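PDB 3QNK: putative lipoprotein from Bacteroides fragilis, which probably binds glycans at the outer membrane as a SusD-like lipoprotein, presenting them for uptake by the cell. Local coordinates for residues Ser48-Arg51 with Asp52-Ala56; Lys188-Val191 with Glu192-Lys196; Met346-Pro349 with Asp350-Asp353. All coordinates share one frame; numbering follows the deposited sequence.

Interaction 1: Ser48-Arg51 with Asp52-Ala56. With PO4 (phosphate ion), chain G.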
ATOM      1  N   SER B  48      18.945  -1.579  15.187  1.00 45.34           N
ATOM      2  CA  SER B  48      17.565  -1.495  15.705  1.00 45.93           C
ATOM      3  C   SER B  48      17.313  -2.374  16.934  1.00 51.54           C
ATOM      4  O   SER B  48      17.777  -3.513  16.998  1.00 52.59           O
ATOM      5  CB  SER B  48      16.560  -1.888  14.622  1.00 47.81           C
ATOM      6  OG  SER B  48      15.208  -1.769  15.035  1.00 56.04           O
ATOM      7  N   ALA B  49      16.510  -1.859  17.876  1.00 47.03           N
ATOM      8  CA  ALA B  49      16.036  -2.615  19.031  1.00 46.88           C
ATOM      9  C   ALA B  49      15.162  -3.797  18.537  1.00 48.30           C
ATOM     10  O   ALA B  49      14.832  -4.699  19.335  1.00 49.25           O
ATOM     11  CB  ALA B  49      15.231  -1.705  19.947  1.00 48.33           C
ATOM     12  N   GLN B  50      14.811  -3.784  17.203  1.00 40.40           N
ATOM     13  CA  GLN B  50      14.023  -4.811  16.517  1.00 40.59           C
ATOM     14  C   GLN B  50      14.893  -5.690  15.617  1.00 46.95           C
ATOM     15  O   GLN B  50      14.349  -6.415  14.779  1.00 47.52           O
ATOM     16  CB  GLN B  50      12.889  -4.203  15.684  1.00 41.28           C
ATOM     17  CG  GLN B  50      11.705  -3.734  16.503  1.00 46.11           C
ATOM     18  CD  GLN B  50      11.970  -2.458  17.265  1.00 60.23           C
ATOM     19  OE1 GLN B  50      12.378  -1.396  16.709  1.00 63.64           O
ATOM     20  NE2 GLN B  50      11.752  -2.552  18.565  1.00 38.68           N
ATOM     21  N   ARG B  51      16.239  -5.635  15.812  1.00 43.24           N
ATOM     22  CA  ARG B  51      17.243  -6.353  15.056  1.00 42.38           C
ATOM     23  C   ARG B  51      16.851  -7.779  14.886  1.00 49.09           C
ATOM     24  O   ARG B  51      16.928  -8.274  13.757  1.00 49.78           O
ATOM     25  CB  ARG B  51      18.626  -6.260  15.726  1.00 44.49           C
ATOM     26  CG  ARG B  51      19.743  -7.051  15.014  1.00 54.11           C
ATOM     27  CD  ARG B  51      20.877  -7.402  15.940  1.00 48.40           C
ATOM     28  NE  ARG B  51      20.463  -8.361  16.963  1.00 46.26           N
ATOM     29  CZ  ARG B  51      21.000  -8.428  18.177  1.00 57.66           C
ATOM     30  NH1 ARG B  51      21.950  -7.577  18.538  1.00 42.52           N
ATOM     31  NH2 ARG B  51      20.558  -9.314  19.055  1.00 44.48           N
ATOM     32  N   ASP B  52      16.397  -8.434  15.990  1.00 47.49           N
ATOM     33  CA  ASP B  52      15.995  -9.843  16.005  1.00 47.69           C
ATOM     34  C   ASP B  52      14.520 -10.037  15.679  1.00 52.53           C
ATOM     35  O   ASP B  52      14.190 -10.937  14.905  1.00 52.58           O
ATOM     36  CB  ASP B  52      16.305 -10.488  17.356  1.00 49.19           C
ATOM     37  CG  ASP B  52      17.772 -10.433  17.781  1.00 57.66           C
ATOM     38  OD1 ASP B  52      18.667 -10.652  16.909  1.00 58.29           O
ATOM     39  OD2 ASP B  52      18.033 -10.218  18.997  1.00 56.32           O
ATOM     40  N   LYS B  53      13.644  -9.194  16.249  1.00 48.44           N
ATOM     41  CA  LYS B  53      12.196  -9.282  16.077  1.00 47.66           C
ATOM     42  C   LYS B  53      11.760  -9.129  14.602  1.00 50.29           C
ATOM     43  O   LYS B  53      10.839  -9.835  14.185  1.00 51.66           O
ATOM     44  CB  LYS B  53      11.498  -8.239  16.972  1.00 49.17           C
ATOM     45  CG  LYS B  53       9.992  -8.450  17.178  1.00 59.22           C
ATOM     46  CD  LYS B  53       9.398  -7.347  18.046  1.00 70.22           C
ATOM     47  CE  LYS B  53       8.183  -7.775  18.834  1.00 68.37           C
ATOM     48  NZ  LYS B  53       7.775  -6.708  19.796  1.00 82.07           N
ATOM     49  N   TYR B  54      12.384  -8.231  13.833  1.00 46.02           N
ATOM     50  CA  TYR B  54      11.989  -8.012  12.428  1.00 46.65           C
ATOM     51  C   TYR B  54      13.124  -8.258  11.431  1.00 49.09           C
ATOM     52  O   TYR B  54      13.064  -7.759  10.304  1.00 49.16           O
ATOM     53  CB  TYR B  54      11.435  -6.593  12.238  1.00 49.21           C
ATOM     54  CG  TYR B  54      10.077  -6.388  12.875  1.00 53.59           C
ATOM     55  CD1 TYR B  54       8.910  -6.679  12.181  1.00 55.38           C
ATOM     56  CD2 TYR B  54       9.960  -5.919  14.181  1.00 55.54           C
ATOM     57  CE1 TYR B  54       7.657  -6.531  12.778  1.00 57.08           C
ATOM     58  CE2 TYR B  54       8.713  -5.735  14.776  1.00 57.80           C
ATOM     59  CZ  TYR B  54       7.562  -6.032  14.067  1.00 65.75           C
ATOM     60  OH  TYR B  54       6.332  -5.850  14.654  1.00 68.31           O
ATOM     61  N   ARG B  55      14.115  -9.076  11.827  1.00 44.39           N
ATOM     62  CA  ARG B  55      15.287  -9.476  11.057  1.00 43.48           C
ATOM     63  C   ARG B  55      14.993  -9.740   9.590  1.00 49.76           C
ATOM     64  O   ARG B  55      15.535  -9.055   8.737  1.00 51.66           O
ATOM     65  CB  ARG B  55      15.897 -10.745  11.663  1.00 39.84           C
ATOM     66  CG  ARG B  55      17.155 -11.213  10.944  1.00 33.40           C
ATOM     67  CD  ARG B  55      17.798 -12.357  11.670  1.00 45.71           C
ATOM     68  NE  ARG B  55      18.220 -11.937  12.992  1.00 39.48           N
ATOM     69  CZ  ARG B  55      19.362 -11.318  13.231  1.00 47.89           C
ATOM     70  NH1 ARG B  55      20.205 -11.061  12.239  1.00 40.49           N
ATOM     71  NH2 ARG B  55      19.682 -10.969  14.465  1.00 40.58           N
ATOM     72  N   ALA B  56      14.141 -10.732   9.320  1.00 46.75           N
ATOM     73  CA  ALA B  56      13.783 -11.171   7.978  1.00 45.92           C
ATOM     74  C   ALA B  56      12.936 -10.161   7.238  1.00 47.89           C
ATOM     75  O   ALA B  56      13.118 -10.021   6.033  1.00 46.65           O
ATOM     76  CB  ALA B  56      13.066 -12.507   8.046  1.00 47.31           C
TER
HETATM   77  P   PO4 G 602      23.548 -11.236  14.165  1.00 83.73           P
HETATM   78  O1  PO4 G 602      24.452 -11.303  12.728  1.00 89.43           O
HETATM   79  O2  PO4 G 602      22.886 -12.805  14.568  1.00 81.58           O
HETATM   80  O3  PO4 G 602      24.652 -10.718  15.162  1.00 92.15           O
HETATM   81  O4  PO4 G 602      22.507  -9.970  14.319  1.00 83.21           O
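The amide of Tyr54 turns back onto the carbonyl of Gln50: N to O is 2.8 Å with an N-H...O angle of 168°, an i to i+4 bond closing a single alpha-turn over Arg51, Asp52 and Lys53. A type I beta turn, Ser48 to Arg51, overlaps it at Gln50 and Arg51, with Arg51 N bonded to Ser48 O at 2.9 Å. Tyr54, which ends the alpha-turn, is the N-cap of helix 55-58. Gln50 and Tyr54 also lie side by side and point the same way, Gln50 CG resting 3.6 Å from Tyr54 CD2 at the edge of the ring. The Gln50 amide continues to the carbonyl of Trp271, while the Tyr54 ring stacks on Trp58 and packs against Val506 of the second subunit.

Arg51, Asp52 and Arg55 form a salt-bridge network at the N-terminal start of the helix. Arg51 grips the carboxylate side-on with two nitrogens, NE to Asp52 OD1 at 2.9 Å and NH2 to Asp52 OD2 at 2.7 Å. The two flat groups are turned 57° apart, and NE comes to OD1 from above the carboxylate plane. A bend at chi3 (67°) folds the Arg51 chain over to its neighbour. Asp52 OD1 has a second donor, Arg55 NH2 at 2.7 Å. The Arg55 guanidinium also grips a phosphate ion, probably from the crystallisation liquor, its NH2 being 3.0 Å and its NH1 3.3 Å from the phosphate O4. That oxygen lies at the guanidinium edge, whereas Arg51 O lies over one face, offset toward the rim.

Interaction 2: Lys188-Val191 with Glu192-Lys196; sequences KSRV and ELYDK
Lys188 and Glu192, one helical turn apart, slant across one another, and their ends meet loosely: Lys188 NZ lies 3.3 Å from Glu192 OE2, a salt bridge whose hydrogen bond is weak. The lysine chain bends at chi3 and chi4 to bring its ammonium round, while Glu192 starts beside its own backbone N (chi1 -69°) and then runs extended back along the helix. Both charges share a second partner, since Ser204 OG on helix 198-209 bonds to Glu192 OE1 and to Lys188 NZ.

Along another side of the helix, Arg190 and Tyr194 run alongside each other in the same direction. The aliphatic part of the arginine does the touching, with Arg190 CG 3.7 Å from Tyr194 CE1, and the guanidinium plane lies 33° from the ring plane. The far end of Arg190 goes to Glu393 on helix 391-405.

Beneath these pairs run the i to i+4 backbone bonds, among them Glu192 N to Lys188 O at 2.8 Å. Lys196, with positive phi, then bonds through N to Leu193 O at 3.0 Å and, together with Arg197 N to Glu192 O, is the C-prime residue of the Schellman motif that ends helix 181-194 in this alpha-alpha superhelix.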
ATOM      1  N   LYS B 188      17.877  21.405  -4.257  1.00 47.08           N
ATOM      2  CA  LYS B 188      18.683  21.430  -5.476  1.00 46.75           C
ATOM      3  C   LYS B 188      20.132  21.103  -5.148  1.00 54.10           C
ATOM      4  O   LYS B 188      20.685  20.186  -5.760  1.00 53.66           O
ATOM      5  CB  LYS B 188      18.567  22.796  -6.187  1.00 50.84           C
ATOM      6  CG  LYS B 188      18.800  22.784  -7.693  1.00 54.36           C
ATOM      7  CD  LYS B 188      18.330  24.049  -8.421  1.00 48.01           C
ATOM      8  CE  LYS B 188      19.240  24.413  -9.590  1.00 64.93           C
ATOM      9  NZ  LYS B 188      20.318  25.400  -9.230  1.00 87.21           N
ATOM     10  N   SER B 189      20.722  21.780  -4.124  1.00 52.53           N
ATOM     11  CA  SER B 189      22.124  21.566  -3.716  1.00 51.37           C
ATOM     12  C   SER B 189      22.385  20.103  -3.303  1.00 57.24           C
ATOM     13  O   SER B 189      23.443  19.580  -3.659  1.00 58.14           O
ATOM     14  CB  SER B 189      22.533  22.519  -2.592  1.00 51.85           C
ATOM     15  OG  SER B 189      21.989  22.194  -1.322  1.00 54.30           O
ATOM     16  N   ARG B 190      21.439  19.433  -2.590  1.00 51.90           N
ATOM     17  CA  ARG B 190      21.619  18.029  -2.198  1.00 50.22           C
ATOM     18  C   ARG B 190      21.542  17.112  -3.409  1.00 53.86           C
ATOM     19  O   ARG B 190      22.425  16.261  -3.565  1.00 51.84           O
ATOM     20  CB  ARG B 190      20.590  17.600  -1.164  1.00 49.95           C
ATOM     21  CG  ARG B 190      20.957  16.274  -0.524  1.00 56.12           C
ATOM     22  CD  ARG B 190      19.743  15.638   0.085  1.00 61.61           C
ATOM     23  NE  ARG B 190      19.323  16.357   1.284  1.00 60.46           N
ATOM     24  CZ  ARG B 190      18.289  16.017   2.044  1.00 72.42           C
ATOM     25  NH1 ARG B 190      17.539  14.967   1.728  1.00 74.23           N
ATOM     26  NH2 ARG B 190      17.991  16.729   3.123  1.00 45.76           N
ATOM     27  N   VAL B 191      20.489  17.297  -4.280  1.00 51.73           N
ATOM     28  CA  VAL B 191      20.296  16.536  -5.526  1.00 51.06           C
ATOM     29  C   VAL B 191      21.568  16.677  -6.429  1.00 54.41           C
ATOM     30  O   VAL B 191      22.070  15.668  -6.945  1.00 54.62           O
ATOM     31  CB  VAL B 191      19.003  16.963  -6.253  1.00 55.99           C
ATOM     32  CG1 VAL B 191      18.842  16.224  -7.569  1.00 56.22           C
ATOM     33  CG2 VAL B 191      17.791  16.705  -5.379  1.00 55.94           C
ATOM     34  N   GLU B 192      22.116  17.895  -6.537  1.00 48.67           N
ATOM     35  CA  GLU B 192      23.329  18.167  -7.299  1.00 49.53           C
ATOM     36  C   GLU B 192      24.553  17.485  -6.672  1.00 56.49           C
ATOM     37  O   GLU B 192      25.415  16.991  -7.395  1.00 59.26           O
ATOM     38  CB  GLU B 192      23.582  19.680  -7.427  1.00 51.63           C
ATOM     39  CG  GLU B 192      22.589  20.429  -8.314  1.00 55.99           C
ATOM     40  CD  GLU B 192      22.547  21.947  -8.168  1.00 75.86           C
ATOM     41  OE1 GLU B 192      22.836  22.450  -7.060  1.00 71.47           O
ATOM     42  OE2 GLU B 192      22.201  22.638  -9.156  1.00 66.22           O
ATOM     43  N   LEU B 193      24.623  17.433  -5.331  1.00 51.02           N
ATOM     44  CA  LEU B 193      25.733  16.799  -4.618  1.00 47.99           C
ATOM     45  C   LEU B 193      25.695  15.281  -4.812  1.00 50.46           C
ATOM     46  O   LEU B 193      26.740  14.647  -5.032  1.00 50.78           O
ATOM     47  CB  LEU B 193      25.691  17.169  -3.122  1.00 46.76           C
ATOM     48  CG  LEU B 193      26.860  16.693  -2.242  1.00 49.55           C
ATOM     49  CD1 LEU B 193      28.175  17.357  -2.648  1.00 50.19           C
ATOM     50  CD2 LEU B 193      26.573  16.938  -0.794  1.00 50.32           C
ATOM     51  N   TYR B 194      24.483  14.705  -4.738  1.00 45.23           N
ATOM     52  CA  TYR B 194      24.238  13.275  -4.943  1.00 43.25           C
ATOM     53  C   TYR B 194      24.710  12.861  -6.342  1.00 47.83           C
ATOM     54  O   TYR B 194      25.305  11.799  -6.446  1.00 49.23           O
ATOM     55  CB  TYR B 194      22.743  12.924  -4.686  1.00 43.24           C
ATOM     56  CG  TYR B 194      22.403  12.695  -3.217  1.00 43.31           C
ATOM     57  CD1 TYR B 194      23.076  13.378  -2.206  1.00 45.14           C
ATOM     58  CD2 TYR B 194      21.467  11.738  -2.837  1.00 43.80           C
ATOM     59  CE1 TYR B 194      22.830  13.113  -0.856  1.00 46.80           C
ATOM     60  CE2 TYR B 194      21.187  11.486  -1.481  1.00 44.13           C
ATOM     61  CZ  TYR B 194      21.854  12.199  -0.494  1.00 52.98           C
ATOM     62  OH  TYR B 194      21.583  12.020   0.843  1.00 54.45           O
ATOM     63  N   ASP B 195      24.588  13.745  -7.369  1.00 44.84           N
ATOM     64  CA  ASP B 195      25.026  13.481  -8.743  1.00 45.90           C
ATOM     65  C   ASP B 195      26.412  14.099  -9.080  1.00 53.21           C
ATOM     66  O   ASP B 195      26.792  14.203 -10.270  1.00 55.60           O
ATOM     67  CB  ASP B 195      23.973  13.964  -9.762  1.00 48.61           C
ATOM     68  CG  ASP B 195      24.154  13.337 -11.133  1.00 57.72           C
ATOM     69  OD1 ASP B 195      24.669  12.185 -11.202  1.00 52.83           O
ATOM     70  OD2 ASP B 195      23.824  14.008 -12.139  1.00 70.73           O
ATOM     71  N   LYS B 196      27.174  14.490  -8.038  1.00 47.09           N
ATOM     72  CA  LYS B 196      28.533  15.020  -8.156  1.00 47.02           C
ATOM     73  C   LYS B 196      28.646  16.251  -9.107  1.00 53.58           C
ATOM     74  O   LYS B 196      29.703  16.467  -9.723  1.00 56.10           O
ATOM     75  CB  LYS B 196      29.545  13.914  -8.573  1.00 48.71           C
ATOM     76  CG  LYS B 196      29.562  12.701  -7.651  1.00 49.80           C
ATOM     77  CD  LYS B 196      30.779  11.875  -7.906  1.00 70.40           C
ATOM     78  CE  LYS B 196      31.040  10.799  -6.881  1.00 83.89           C
ATOM     79  NZ  LYS B 196      32.187   9.932  -7.294  1.00 87.36           N
TER

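Interaction 3: Met346-Pro349 with Asp350-Asp353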
HETATM    1  N   MSE B 346      17.326  -1.679  34.179  1.00 70.54           N
HETATM    2  CA  MSE B 346      16.115  -1.301  33.472  1.00 69.25           C
HETATM    3  C   MSE B 346      16.139  -1.645  31.971  1.00 68.36           C
HETATM    4  O   MSE B 346      15.652  -2.706  31.622  1.00 67.96           O
HETATM    5  CB  MSE B 346      15.858   0.200  33.694  1.00 72.40           C
HETATM    6  CG  MSE B 346      15.580   0.580  35.161  1.00 81.79           C
HETATM    7 SE   MSE B 346      13.864  -0.066  35.810  0.75 92.24          SE
HETATM    8  CE  MSE B 346      12.758   1.079  34.762  1.00 88.43           C
ATOM      9  N   ASP B 347      16.631  -0.736  31.080  1.00 61.84           N
ATOM     10  CA  ASP B 347      16.652  -0.920  29.621  1.00 59.04           C
ATOM     11  C   ASP B 347      17.883  -1.689  29.201  1.00 61.75           C
ATOM     12  O   ASP B 347      18.934  -1.120  28.867  1.00 62.25           O
ATOM     13  CB  ASP B 347      16.576   0.414  28.887  1.00 59.24           C
ATOM     14  CG  ASP B 347      16.001   0.265  27.504  1.00 63.68           C
ATOM     15  OD1 ASP B 347      14.762   0.195  27.387  1.00 66.68           O
ATOM     16  OD2 ASP B 347      16.788   0.216  26.539  1.00 63.87           O
ATOM     17  N   THR B 348      17.699  -2.991  29.152  1.00 56.76           N
ATOM     18  CA  THR B 348      18.671  -4.037  28.932  1.00 56.90           C
ATOM     19  C   THR B 348      18.461  -4.735  27.582  1.00 62.51           C
ATOM     20  O   THR B 348      17.308  -4.912  27.172  1.00 65.72           O
ATOM     21  CB  THR B 348      18.489  -4.935  30.146  1.00 64.27           C
ATOM     22  OG1 THR B 348      19.333  -4.423  31.175  1.00 68.79           O
ATOM     23  CG2 THR B 348      18.737  -6.376  29.896  1.00 58.72           C
ATOM     24  N   PRO B 349      19.545  -5.176  26.890  1.00 55.91           N
ATOM     25  CA  PRO B 349      19.360  -5.883  25.599  1.00 54.51           C
ATOM     26  C   PRO B 349      18.540  -7.188  25.697  1.00 60.01           C
ATOM     27  O   PRO B 349      17.896  -7.607  24.725  1.00 58.97           O
ATOM     28  CB  PRO B 349      20.789  -6.201  25.161  1.00 54.59           C
ATOM     29  CG  PRO B 349      21.659  -5.303  25.943  1.00 58.31           C
ATOM     30  CD  PRO B 349      20.978  -5.084  27.249  1.00 55.47           C
ATOM     31  N   ASP B 350      18.575  -7.825  26.879  1.00 58.18           N
ATOM     32  CA  ASP B 350      17.901  -9.079  27.202  1.00 59.44           C
ATOM     33  C   ASP B 350      16.385  -8.901  27.255  1.00 63.59           C
ATOM     34  O   ASP B 350      15.649  -9.868  27.090  1.00 65.73           O
ATOM     35  CB  ASP B 350      18.422  -9.618  28.534  1.00 63.13           C
ATOM     36  CG  ASP B 350      19.938  -9.540  28.636  1.00 94.40           C
ATOM     37  OD1 ASP B 350      20.628  -9.975  27.669  1.00 97.76           O
ATOM     38  OD2 ASP B 350      20.444  -8.991  29.655  1.00107.10           O
ATOM     39  N   LYS B 351      15.916  -7.688  27.474  1.00 57.05           N
ATOM     40  CA  LYS B 351      14.490  -7.430  27.526  1.00 57.06           C
ATOM     41  C   LYS B 351      13.989  -7.061  26.125  1.00 62.41           C
ATOM     42  O   LYS B 351      14.725  -6.465  25.330  1.00 61.58           O
ATOM     43  CB  LYS B 351      14.153  -6.320  28.537  1.00 58.71           C
ATOM     44  CG  LYS B 351      14.582  -6.564  29.971  1.00 50.97           C
ATOM     45  CD  LYS B 351      13.905  -5.566  30.878  1.00 56.48           C
ATOM     46  CE  LYS B 351      14.484  -5.569  32.259  1.00 68.68           C
ATOM     47  NZ  LYS B 351      13.859  -4.504  33.092  1.00 87.77           N
ATOM     48  N   GLY B 352      12.731  -7.419  25.852  1.00 59.56           N
ATOM     49  CA  GLY B 352      12.065  -7.146  24.587  1.00 58.06           C
ATOM     50  C   GLY B 352      11.929  -5.665  24.335  1.00 60.20           C
ATOM     51  O   GLY B 352      11.465  -4.933  25.205  1.00 60.78           O
ATOM     52  N   ASP B 353      12.390  -5.211  23.167  1.00 55.44           N
ATOM     53  CA  ASP B 353      12.389  -3.816  22.715  1.00 54.49           C
ATOM     54  C   ASP B 353      13.333  -2.909  23.571  1.00 57.25           C
ATOM     55  O   ASP B 353      13.286  -1.686  23.459  1.00 57.96           O
ATOM     56  CB  ASP B 353      10.963  -3.234  22.615  1.00 57.02           C
ATOM     57  CG  ASP B 353      10.012  -4.106  21.833  1.00 72.90           C
ATOM     58  OD1 ASP B 353      10.402  -4.573  20.713  1.00 73.88           O
ATOM     59  OD2 ASP B 353       8.874  -4.318  22.319  1.00 79.41           O
TER
HETATM   60  O   HOH W   1      15.889  -7.687  23.068  1.00 27.27           O
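Lys351 and Thr348 close a type I beta turn through the loop between strands 339-340 and 360-361, Lys351 N standing 3.1 Å from Thr348 O with an N-H...O angle of 152°. The donor rises well above the carbonyl plane and does not use a lone pair. Pro349 and Asp350 occupy the two corner positions, both with helical backbone angles, and the ring of the proline holds its phi close to the value that suits the first corner of such a turn.

The second bond of the first shell is made by a side chain. Lys351 CG leaves beside its own backbone N, and the chain beyond runs extended, which carries the ammonium back past the turn to Met346, a selenomethionine in the crystal. There Lys351 NZ meets Met346 O at 2.9 Å in the carbonyl plane, on a lone pair, with a C=O...N angle of 129°. On the way, Lys351 CD lies 3.4 Å from the same Met346 O. The Thr348 methyl CG2 lies against the Asp350 carboxylate, nearest OD2, with Asp350 CB 3.5 Å from that methyl. A water bridges two carbonyls of the turn, Pro349 O at 2.6 Å and Lys351 O at 2.8 Å.

Further out, the lysine ammonium has a second, weak acceptor in Leu345 O. Tyr261 receives the lysine in a cation-pi contact and also bonds through its hydroxyl to Gly352 O. Asp347, between Met346 and Thr348 in the chain, is held by a salt bridge to Arg343 and by the amides of Tyr261 and Ser355. Arg343 also holds Thr348: a chi1 of -88° sets OG1 beside the backbone N while CG2 faces the turn, and that hydroxyl donates to the carbonyl oxygen of Arg343.

Interactions 1 and 3 are neighbours, their centres about 13 Å apart, although their residues are some 300 positions apart along the chain. They touch where Gln50 NE2 approaches Asp353 OD1 at 3.2 Å, a probable hydrogen bond, with Lys53 as a longer, weak ion pair to the same oxygen. Interaction 2 lies on the opposite side of the chain's centre, its centre about 32 Å from that of interaction 1 and 40 Å from that of interaction 3. It is the buried one, regular helix packed among other helices. Interaction 1 is partly buried and dense in charge; interaction 3, at the surface, relies on backbone carbonyls, a lysine and water.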